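Local coordinates for protein diol-dehydratase (PDB 5I2A) that dehydrates 1,2-propanediol as a B12-independent diol dehydratase of the glycyl radical enzyme family, at residues E28-A34 with G84-E90; P48-A54 with C205-S209; H59-N63 with A216-Y220. All blocks are in the same frame, centred on the assembly; numbering follows the deposited sequence.

Interaction 1. Residues E28-A34 with G84-E90; sequences EIEAARA and GCQTYPE
Arg33 and Glu90 form the salt bridge of this contact. The arginine grips the carboxylate end-on, with NH2 to OE1 at 2.7 Å and NH1 to OE2 at 3.0 Å. Both oxygens use their syn lone pairs, and the two flat groups are nearly coplanar. Arg33 NH1 also donates to Thr87 O at 3.2 Å, in the carbonyl plane. Arg33 NE is bound outside the contact, by Ile278 O. The guanidinium rotation is therefore held from several sides.

The ring of Tyr88 lies under one face of that guanidinium, with the planes 26° apart. Arg33 CD makes a CH-pi contact over the ring, 3.9 Å from its centroid. The arginine chain reaches this far because it is extended from CG to NE. Tyr88 OH bonds Gln277 O.

Backbone bonds join the other end. Cys85 N donates to Glu28 O, and Glu30 N to Cys85 O at 2.8 Å. This is a single parallel beta bridge between Ile29 and Cys85. A few residues on, the chain enters helix 32-43. Early in that helix, Arg33 N donates to Gln86 OE1 at 3.0 Å, from above the amide plane. Gln86 reaches it through a bend at chi2 (-67°).

One water accepts from Ala34 N and Thr87 N and donates to Glu30 O. A second links Glu30 OE1 with Gln86 NE2. The Glu30 carboxylate is also bound by Ala81 N and Ile80 N.

Apolar contacts are few. Ile29 CG2 meets Thr87 CG2 at 3.6 Å, and Ile29 CG1 lies beside Cys85 SG. Ala34 CB faces the Pro89 ring.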
loop_
_atom_site.group_PDB
_atom_site.type_symbol
_atom_site.label_atom_id
_atom_site.label_comp_id
_atom_site.label_asym_id
_atom_site.label_seq_id
_atom_site.Cartn_x
_atom_site.Cartn_y
_atom_site.Cartn_z
ATOM N N GLU A 28 -30.190 11.953 -16.410
ATOM C CA GLU A 28 -29.256 13.071 -16.448
ATOM C C GLU A 28 -28.028 12.834 -15.571
ATOM O O GLU A 28 -28.148 12.352 -14.459
ATOM C CB GLU A 28 -29.951 14.369 -16.006
ATOM C CG GLU A 28 -28.999 15.556 -15.851
ATOM C CD GLU A 28 -29.720 16.866 -15.508
ATOM O OE1 GLU A 28 -30.916 16.809 -15.178
ATOM O OE2 GLU A 28 -29.088 17.944 -15.579
ATOM N N ILE A 29 -26.860 13.202 -16.084
ATOM C CA ILE A 29 -25.609 13.189 -15.321
ATOM C C ILE A 29 -25.484 14.435 -14.424
ATOM O O ILE A 29 -25.647 15.567 -14.896
ATOM C CB ILE A 29 -24.394 13.116 -16.277
ATOM C CG1 ILE A 29 -24.415 11.811 -17.059
ATOM C CG2 ILE A 29 -23.073 13.296 -15.519
ATOM C CD1 ILE A 29 -23.549 11.823 -18.309
ATOM N N GLU A 30 -25.197 14.226 -13.141
ATOM C CA GLU A 30 -25.036 15.326 -12.190
ATOM C C GLU A 30 -23.612 15.398 -11.607
ATOM O O GLU A 30 -22.926 14.382 -11.474
ATOM C CB GLU A 30 -26.080 15.212 -11.075
ATOM C CG GLU A 30 -27.495 15.322 -11.652
ATOM C CD GLU A 30 -28.632 15.270 -10.645
ATOM O OE1 GLU A 30 -28.413 15.164 -9.414
ATOM O OE2 GLU A 30 -29.783 15.335 -11.122
ATOM N N ALA A 31 -23.189 16.608 -11.258
ATOM C CA ALA A 31 -21.793 16.884 -10.925
ATOM C C ALA A 31 -21.507 16.956 -9.429
ATOM O O ALA A 31 -20.349 17.018 -9.038
ATOM C CB ALA A 31 -21.360 18.187 -11.583
ATOM N N ALA A 32 -22.548 16.955 -8.600
ATOM C CA ALA A 32 -22.358 17.208 -7.175
ATOM C C ALA A 32 -21.394 16.211 -6.488
ATOM O O ALA A 32 -20.565 16.627 -5.693
ATOM C CB ALA A 32 -23.689 17.209 -6.462
ATOM N N ARG A 33 -21.514 14.917 -6.770
ATOM C CA ARG A 33 -20.631 13.940 -6.116
ATOM C C ARG A 33 -19.165 14.220 -6.435
ATOM O O ARG A 33 -18.312 14.178 -5.554
ATOM C CB ARG A 33 -20.966 12.497 -6.523
ATOM C CG ARG A 33 -20.228 11.450 -5.670
ATOM C CD ARG A 33 -20.503 10.001 -6.110
ATOM N NE ARG A 33 -19.712 9.063 -5.315
ATOM C CZ ARG A 33 -18.409 8.844 -5.493
ATOM N NH1 ARG A 33 -17.752 9.470 -6.459
ATOM N NH2 ARG A 33 -17.768 7.969 -4.722
ATOM N N ALA A 34 -18.888 14.490 -7.703
ATOM C CA ALA A 34 -17.518 14.710 -8.142
ATOM C C ALA A 34 -16.947 15.937 -7.446
ATOM O O ALA A 34 -15.799 15.937 -7.020
ATOM C CB ALA A 34 -17.458 14.863 -9.649
ATOM N N GLY A 84 -31.182 9.437 -12.881
ATOM C CA GLY A 84 -29.956 10.122 -13.212
ATOM C C GLY A 84 -28.772 9.397 -12.595
ATOM O O GLY A 84 -28.939 8.345 -11.974
ATOM N N CYS A 85 -27.574 9.938 -12.779
ATOM C CA CYS A 85 -26.417 9.389 -12.089
ATOM C C CYS A 85 -25.451 10.476 -11.651
ATOM O O CYS A 85 -25.361 11.542 -12.269
ATOM C CB CYS A 85 -25.689 8.369 -12.971
ATOM S SG CYS A 85 -24.850 9.093 -14.413
ATOM N N GLN A 86 -24.753 10.197 -10.561
ATOM C CA GLN A 86 -23.558 10.945 -10.190
ATOM C C GLN A 86 -22.379 10.400 -10.987
ATOM O O GLN A 86 -22.548 9.456 -11.760
ATOM C CB GLN A 86 -23.293 10.836 -8.693
ATOM C CG GLN A 86 -24.405 11.424 -7.808
ATOM C CD GLN A 86 -24.535 12.941 -7.927
ATOM O OE1 GLN A 86 -23.633 13.615 -8.418
ATOM N NE2 GLN A 86 -25.669 13.481 -7.470
ATOM N N THR A 87 -21.198 10.986 -10.795
ATOM C CA THR A 87 -19.980 10.506 -11.441
ATOM C C THR A 87 -18.923 10.119 -10.403
ATOM O O THR A 87 -19.015 10.491 -9.239
ATOM C CB THR A 87 -19.374 11.552 -12.407
ATOM O OG1 THR A 87 -18.926 12.694 -11.670
ATOM C CG2 THR A 87 -20.412 11.992 -13.447
ATOM N N TYR A 88 -17.948 9.331 -10.836
ATOM C CA TYR A 88 -17.021 8.670 -9.928
ATOM C C TYR A 88 -15.589 8.820 -10.467
ATOM O O TYR A 88 -14.970 7.856 -10.931
ATOM C CB TYR A 88 -17.434 7.184 -9.741
ATOM C CG TYR A 88 -18.821 7.057 -9.124
ATOM C CD1 TYR A 88 -19.961 7.332 -9.875
ATOM C CD2 TYR A 88 -18.992 6.690 -7.788
ATOM C CE1 TYR A 88 -21.222 7.273 -9.321
ATOM C CE2 TYR A 88 -20.258 6.607 -7.220
ATOM C CZ TYR A 88 -21.373 6.901 -8.002
ATOM O OH TYR A 88 -22.634 6.847 -7.486
ATOM N N PRO A 89 -15.059 10.050 -10.416
ATOM C CA PRO A 89 -13.745 10.324 -11.006
ATOM C C PRO A 89 -12.599 9.599 -10.300
ATOM O O PRO A 89 -11.511 9.534 -10.866
ATOM C CB PRO A 89 -13.597 11.846 -10.847
ATOM C CG PRO A 89 -14.420 12.177 -9.659
ATOM C CD PRO A 89 -15.622 11.241 -9.757
ATOM N N GLU A 90 -12.828 9.069 -9.100
ATOM C CA GLU A 90 -11.785 8.313 -8.402
ATOM C C GLU A 90 -11.395 7.060 -9.203
ATOM O O GLU A 90 -10.297 6.536 -9.050
ATOM C CB GLU A 90 -12.227 7.925 -6.982
ATOM C CG GLU A 90 -13.372 6.912 -6.897
ATOM C CD GLU A 90 -14.750 7.564 -6.719
ATOM O OE1 GLU A 90 -15.578 7.029 -5.957
ATOM O OE2 GLU A 90 -15.002 8.609 -7.345
HETATM O O HOH W 1 -20.712 13.773 -9.912
HETATM O O HOH W 2 -27.087 16.129 -7.446
#

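Interaction 2. Residues P48-A54 with C205-S209; sequences PVVMRKA and CFLES
Val50, Pro48 and Met51 gather round the sulfur of Cys205. Pro48 CG lies 3.7 Å from Cys205 SG. Val50 CG1 and Met51 CB each lie 3.8 Å from the same sulfur. The thiol thus sits among three side chains of segment 48-54. Its SG is anti to the backbone N (chi1 -171°), which directs it to the other helix.

The two methyls of Val50 divide their work. CG1 touches the sulfur and also Ser209 OG. CG2 meets the Phe206 ring at its edge, 4.0 Å from CD1, and the two side chains cross at about a right angle. Bends at chi2 and chi3 carry the end of Met51 across to the other helix. Its CE methyl ends 3.5 Å from Ser209 OG and also touches Glu208 CB. One turn further on, Ala54 CB meets Ser209 CB at 3.7 Å. The small side chains of Ala54 and Ser209 lie where the backbones are nearest, CA to CA 5.2 Å.

No hydrogen bond joins the two segments. Ser209 OG instead donates to Cys205 O in its own helix, at 2.8 Å. Ser209 N bonds the same carbonyl oxygen from the opposite face of its plane. The OG bond holds the hydroxyl within its helix while Val50 and Met51 pack on it. In segment 48-54, Pro48 takes the N-cap position, right before helix 49-63 begins. Tyr140 of the second subunit packs on both Pro48 and Cys205, so this end of the contact reaches the dimer interface.

The short helical segments run almost parallel, 5° apart, with axes 8.8 Å from each other. Pro525 of helix 525-529 touches Val50, Ala54 and Ser209. Helix 171-190 lies against Leu207 and Glu208 of helix 200-233.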
loop_
_atom_site.group_PDB
_atom_site.type_symbol
_atom_site.label_atom_id
_atom_site.label_comp_id
_atom_site.label_asym_id
_atom_site.label_seq_id
_atom_site.Cartn_x
_atom_site.Cartn_y
_atom_site.Cartn_z
ATOM N N PRO A 48 -3.945 8.592 5.636
ATOM C CA PRO A 48 -4.025 7.268 5.010
ATOM C C PRO A 48 -5.224 7.176 4.074
ATOM O O PRO A 48 -6.268 7.773 4.358
ATOM C CB PRO A 48 -4.195 6.317 6.201
ATOM C CG PRO A 48 -3.740 7.094 7.392
ATOM C CD PRO A 48 -4.101 8.507 7.099
ATOM N N VAL A 49 -5.062 6.432 2.988
ATOM C CA VAL A 49 -6.082 6.303 1.957
ATOM C C VAL A 49 -7.465 5.964 2.520
ATOM O O VAL A 49 -8.451 6.600 2.172
ATOM C CB VAL A 49 -5.711 5.213 0.931
ATOM C CG1 VAL A 49 -6.747 5.180 -0.169
ATOM C CG2 VAL A 49 -4.331 5.473 0.344
ATOM N N VAL A 50 -7.535 4.966 3.389
ATOM C CA VAL A 50 -8.835 4.499 3.817
ATOM C C VAL A 50 -9.535 5.569 4.671
ATOM O O VAL A 50 -10.759 5.672 4.654
ATOM C CB VAL A 50 -8.742 3.146 4.569
ATOM C CG1 VAL A 50 -8.106 3.300 5.952
ATOM C CG2 VAL A 50 -10.121 2.527 4.682
ATOM N N MET A 51 -8.758 6.373 5.396
ATOM C CA MET A 51 -9.325 7.472 6.174
ATOM C C MET A 51 -9.831 8.553 5.223
ATOM O O MET A 51 -10.895 9.140 5.436
ATOM C CB MET A 51 -8.299 8.052 7.155
ATOM C CG MET A 51 -8.819 9.252 7.955
ATOM S SD MET A 51 -10.335 8.916 8.885
ATOM C CE MET A 51 -9.788 7.603 9.984
ATOM N N ARG A 52 -9.087 8.793 4.153
ATOM C CA ARG A 52 -9.530 9.764 3.163
ATOM C C ARG A 52 -10.844 9.320 2.507
ATOM O O ARG A 52 -11.703 10.163 2.242
ATOM C CB ARG A 52 -8.454 9.994 2.106
ATOM C CG ARG A 52 -7.130 10.529 2.696
ATOM C CD ARG A 52 -6.121 10.833 1.602
ATOM N NE ARG A 52 -6.460 12.034 0.846
ATOM C CZ ARG A 52 -5.928 12.346 -0.332
ATOM N NH1 ARG A 52 -5.050 11.535 -0.905
ATOM N NH2 ARG A 52 -6.279 13.465 -0.947
ATOM N N LYS A 53 -11.005 8.015 2.265
ATOM C CA LYS A 53 -12.249 7.498 1.656
ATOM C C LYS A 53 -13.436 7.689 2.607
ATOM O O LYS A 53 -14.529 8.054 2.180
ATOM C CB LYS A 53 -12.136 6.005 1.295
ATOM C CG LYS A 53 -11.044 5.629 0.305
ATOM C CD LYS A 53 -11.348 6.092 -1.082
ATOM C CE LYS A 53 -12.541 5.326 -1.646
ATOM N NZ LYS A 53 -12.978 5.943 -2.902
ATOM N N ALA A 54 -13.207 7.422 3.892
ATOM C CA ALA A 54 -14.238 7.578 4.917
ATOM C C ALA A 54 -14.672 9.028 5.011
ATOM O O ALA A 54 -15.869 9.319 5.033
ATOM C CB ALA A 54 -13.745 7.088 6.268
ATOM N N CYS A 205 -6.790 2.531 12.005
ATOM C CA CYS A 205 -7.246 3.493 11.006
ATOM C C CYS A 205 -8.496 2.964 10.264
ATOM O O CYS A 205 -9.450 3.700 10.047
ATOM C CB CYS A 205 -6.141 3.820 10.003
ATOM S SG CYS A 205 -6.536 5.194 8.880
ATOM N N PHE A 206 -8.471 1.698 9.868
ATOM C CA PHE A 206 -9.600 1.085 9.164
ATOM C C PHE A 206 -10.846 1.061 10.050
ATOM O O PHE A 206 -11.928 1.435 9.612
ATOM C CB PHE A 206 -9.243 -0.332 8.706
ATOM C CG PHE A 206 -10.392 -1.084 8.111
ATOM C CD1 PHE A 206 -10.915 -0.727 6.879
ATOM C CD2 PHE A 206 -10.960 -2.152 8.789
ATOM C CE1 PHE A 206 -11.987 -1.423 6.334
ATOM C CE2 PHE A 206 -12.023 -2.854 8.246
ATOM C CZ PHE A 206 -12.541 -2.485 7.020
ATOM N N LEU A 207 -10.681 0.641 11.303
ATOM C CA LEU A 207 -11.799 0.612 12.246
ATOM C C LEU A 207 -12.363 2.025 12.489
ATOM O O LEU A 207 -13.572 2.195 12.520
ATOM C CB LEU A 207 -11.382 -0.051 13.569
ATOM C CG LEU A 207 -10.999 -1.542 13.469
ATOM C CD1 LEU A 207 -10.595 -2.139 14.810
ATOM C CD2 LEU A 207 -12.136 -2.364 12.859
ATOM N N GLU A 208 -11.505 3.037 12.636
ATOM C CA GLU A 208 -12.000 4.406 12.813
ATOM C C GLU A 208 -12.754 4.865 11.578
ATOM O O GLU A 208 -13.745 5.577 11.682
ATOM C CB GLU A 208 -10.870 5.399 13.093
ATOM C CG GLU A 208 -10.031 5.100 14.317
ATOM C CD GLU A 208 -10.631 5.624 15.603
ATOM O OE1 GLU A 208 -11.816 6.038 15.601
ATOM O OE2 GLU A 208 -9.900 5.629 16.621
ATOM N N SER A 209 -12.256 4.467 10.410
ATOM C CA SER A 209 -12.901 4.782 9.139
ATOM C C SER A 209 -14.316 4.211 9.054
ATOM O O SER A 209 -15.208 4.838 8.494
ATOM C CB SER A 209 -12.072 4.248 7.970
ATOM O OG SER A 209 -10.839 4.931 7.898
#

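Interaction 3. Residues H59-N63 with A216-Y220; sequences HILKN and AVITY
Tyr220 presents one face of its ring to Leu61. The CD2 methyl of the leucine stands 4.0 Å above the ring plane, offset toward the rim. This is a CH-pi contact, 19° off the ring normal. The two side chains cross at about a right angle. Tyr220 CD1 also lies 3.4 Å from Leu61 O. Beyond the contact, the tyrosine ring packs edge-to-face with Tyr224, and the two hydroxyls are hydrogen-bonded to each other. The second flat group is the His59 ring, on a side of its helix away from segment 216-220. Asn63 ND2 lies over one of its faces and donates to His59 O at 2.9 Å, on a lone pair of that carbonyl. His59 NE2 is bonded to Glu39 OE1.

Leu61 carries most of the contact on its side. Its CG lies anti to the carbonyl carbon (chi1 -68°), and the two methyls spread over different neighbours. While CD2 takes the tyrosine face, CD1 settles on the backbone of the other helix, 3.6 Å from Ala216 O. The same methyl touches Val217 CG2 at 3.8 Å and Ala216 CB at 4.0 Å. A looser contact lies at the margin, between Lys62 CG and Thr219 CG2. Thr219 turns its hydroxyl back to Asp215 O in its own helix.

No hydrogen bond crosses between the segments. Leu61 O is bonded instead by Arg223, one turn further along helix 200-233. Ile278 of helix 262-279 also packs on Leu61.

The short helical segments lie 9° from parallel, with axes 8.5 Å apart. This is side-by-side packing of near-parallel helices. It belongs to the helical part of a pyruvate formate lyase-like fold.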
loop_
_atom_site.group_PDB
_atom_site.type_symbol
_atom_site.label_atom_id
_atom_site.label_comp_id
_atom_site.label_asym_id
_atom_site.label_seq_id
_atom_site.Cartn_x
_atom_site.Cartn_y
_atom_site.Cartn_z
ATOM N N HIS A 59 -18.276 13.442 3.687
ATOM C CA HIS A 59 -18.500 14.756 3.106
ATOM C C HIS A 59 -19.572 14.702 2.022
ATOM O O HIS A 59 -20.369 15.626 1.889
ATOM C CB HIS A 59 -17.211 15.316 2.529
ATOM C CG HIS A 59 -17.278 16.774 2.201
ATOM N ND1 HIS A 59 -17.499 17.741 3.156
ATOM C CD2 HIS A 59 -17.117 17.430 1.029
ATOM C CE1 HIS A 59 -17.488 18.931 2.583
ATOM N NE2 HIS A 59 -17.252 18.769 1.295
ATOM N N ILE A 60 -19.577 13.625 1.244
ATOM C CA ILE A 60 -20.582 13.442 0.214
ATOM C C ILE A 60 -21.973 13.302 0.855
ATOM O O ILE A 60 -22.901 13.973 0.447
ATOM C CB ILE A 60 -20.276 12.214 -0.679
ATOM C CG1 ILE A 60 -19.028 12.453 -1.519
ATOM C CG2 ILE A 60 -21.447 11.908 -1.592
ATOM C CD1 ILE A 60 -18.342 11.192 -1.966
ATOM N N LEU A 61 -22.114 12.464 1.875
ATOM C CA LEU A 61 -23.436 12.215 2.420
ATOM C C LEU A 61 -23.963 13.427 3.202
ATOM O O LEU A 61 -25.168 13.621 3.301
ATOM C CB LEU A 61 -23.441 10.963 3.303
ATOM C CG LEU A 61 -23.235 9.620 2.587
ATOM C CD1 LEU A 61 -23.436 8.462 3.552
ATOM C CD2 LEU A 61 -24.141 9.465 1.373
ATOM N N LYS A 62 -23.065 14.248 3.740
ATOM C CA LYS A 62 -23.487 15.449 4.457
ATOM C C LYS A 62 -24.048 16.493 3.499
ATOM O O LYS A 62 -24.968 17.209 3.849
ATOM C CB LYS A 62 -22.332 16.056 5.258
ATOM C CG LYS A 62 -22.186 15.477 6.651
ATOM C CD LYS A 62 -20.833 15.808 7.291
ATOM C CE LYS A 62 -20.603 17.309 7.432
ATOM N NZ LYS A 62 -19.188 17.616 7.830
ATOM N N ASN A 63 -23.514 16.558 2.285
ATOM C CA ASN A 63 -23.799 17.692 1.405
ATOM C C ASN A 63 -24.507 17.406 0.092
ATOM O O ASN A 63 -24.971 18.330 -0.564
ATOM C CB ASN A 63 -22.490 18.433 1.094
ATOM C CG ASN A 63 -21.841 18.999 2.352
ATOM O OD1 ASN A 63 -22.326 19.967 2.915
ATOM N ND2 ASN A 63 -20.761 18.378 2.806
ATOM N N ALA A 216 -21.814 8.811 8.978
ATOM C CA ALA A 216 -22.198 9.510 7.757
ATOM C C ALA A 216 -23.563 9.041 7.215
ATOM O O ALA A 216 -24.371 9.837 6.759
ATOM C CB ALA A 216 -21.128 9.330 6.696
ATOM N N VAL A 217 -23.806 7.741 7.254
ATOM C CA VAL A 217 -25.067 7.210 6.760
ATOM C C VAL A 217 -26.207 7.601 7.717
ATOM O O VAL A 217 -27.310 7.898 7.284
ATOM C CB VAL A 217 -25.010 5.686 6.600
ATOM C CG1 VAL A 217 -26.362 5.135 6.148
ATOM C CG2 VAL A 217 -23.894 5.292 5.614
ATOM N N ILE A 218 -25.928 7.598 9.015
ATOM C CA ILE A 218 -26.914 7.995 10.003
ATOM C C ILE A 218 -27.286 9.445 9.766
ATOM O O ILE A 218 -28.466 9.800 9.714
ATOM C CB ILE A 218 -26.399 7.808 11.430
ATOM C CG1 ILE A 218 -26.225 6.318 11.716
ATOM C CG2 ILE A 218 -27.352 8.476 12.433
ATOM C CD1 ILE A 218 -25.489 5.989 13.001
ATOM N N THR A 219 -26.259 10.266 9.585
ATOM C CA THR A 219 -26.437 11.658 9.215
ATOM C C THR A 219 -27.314 11.794 7.979
ATOM O O THR A 219 -28.202 12.652 7.923
ATOM C CB THR A 219 -25.090 12.335 8.942
ATOM O OG1 THR A 219 -24.354 12.431 10.165
ATOM C CG2 THR A 219 -25.298 13.729 8.355
ATOM N N TYR A 220 -27.055 10.949 6.985
ATOM C CA TYR A 220 -27.776 11.023 5.722
ATOM C C TYR A 220 -29.275 10.799 5.945
ATOM O O TYR A 220 -30.101 11.567 5.473
ATOM C CB TYR A 220 -27.228 9.993 4.724
ATOM C CG TYR A 220 -27.756 10.160 3.319
ATOM C CD1 TYR A 220 -27.482 11.301 2.592
ATOM C CD2 TYR A 220 -28.513 9.163 2.716
ATOM C CE1 TYR A 220 -27.950 11.459 1.300
ATOM C CE2 TYR A 220 -28.980 9.306 1.429
ATOM C CZ TYR A 220 -28.704 10.458 0.728
ATOM O OH TYR A 220 -29.182 10.611 -0.544
#

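Interactions 2 and 3 are two points along one helix pair, 49-63 with 200-233. Their centres are about 16 Å apart, and their nearest atoms about 5 Å. Interaction 1 lies beside the same pair, at the start of the preceding helix 32-43 and on the loop that follows helix 49-63. Its centre is about 16 Å from that of interaction 3 and about 22 Å from that of interaction 2. It touches both: Arg33 CG packs on Ile60 CD1 at 4.2 Å, and Glu90 CG on Lys53 NZ at 4.1 Å. Helix 49-63 is thus common ground. The predicted glycyl radical site, Gly817, belongs to none of these segments.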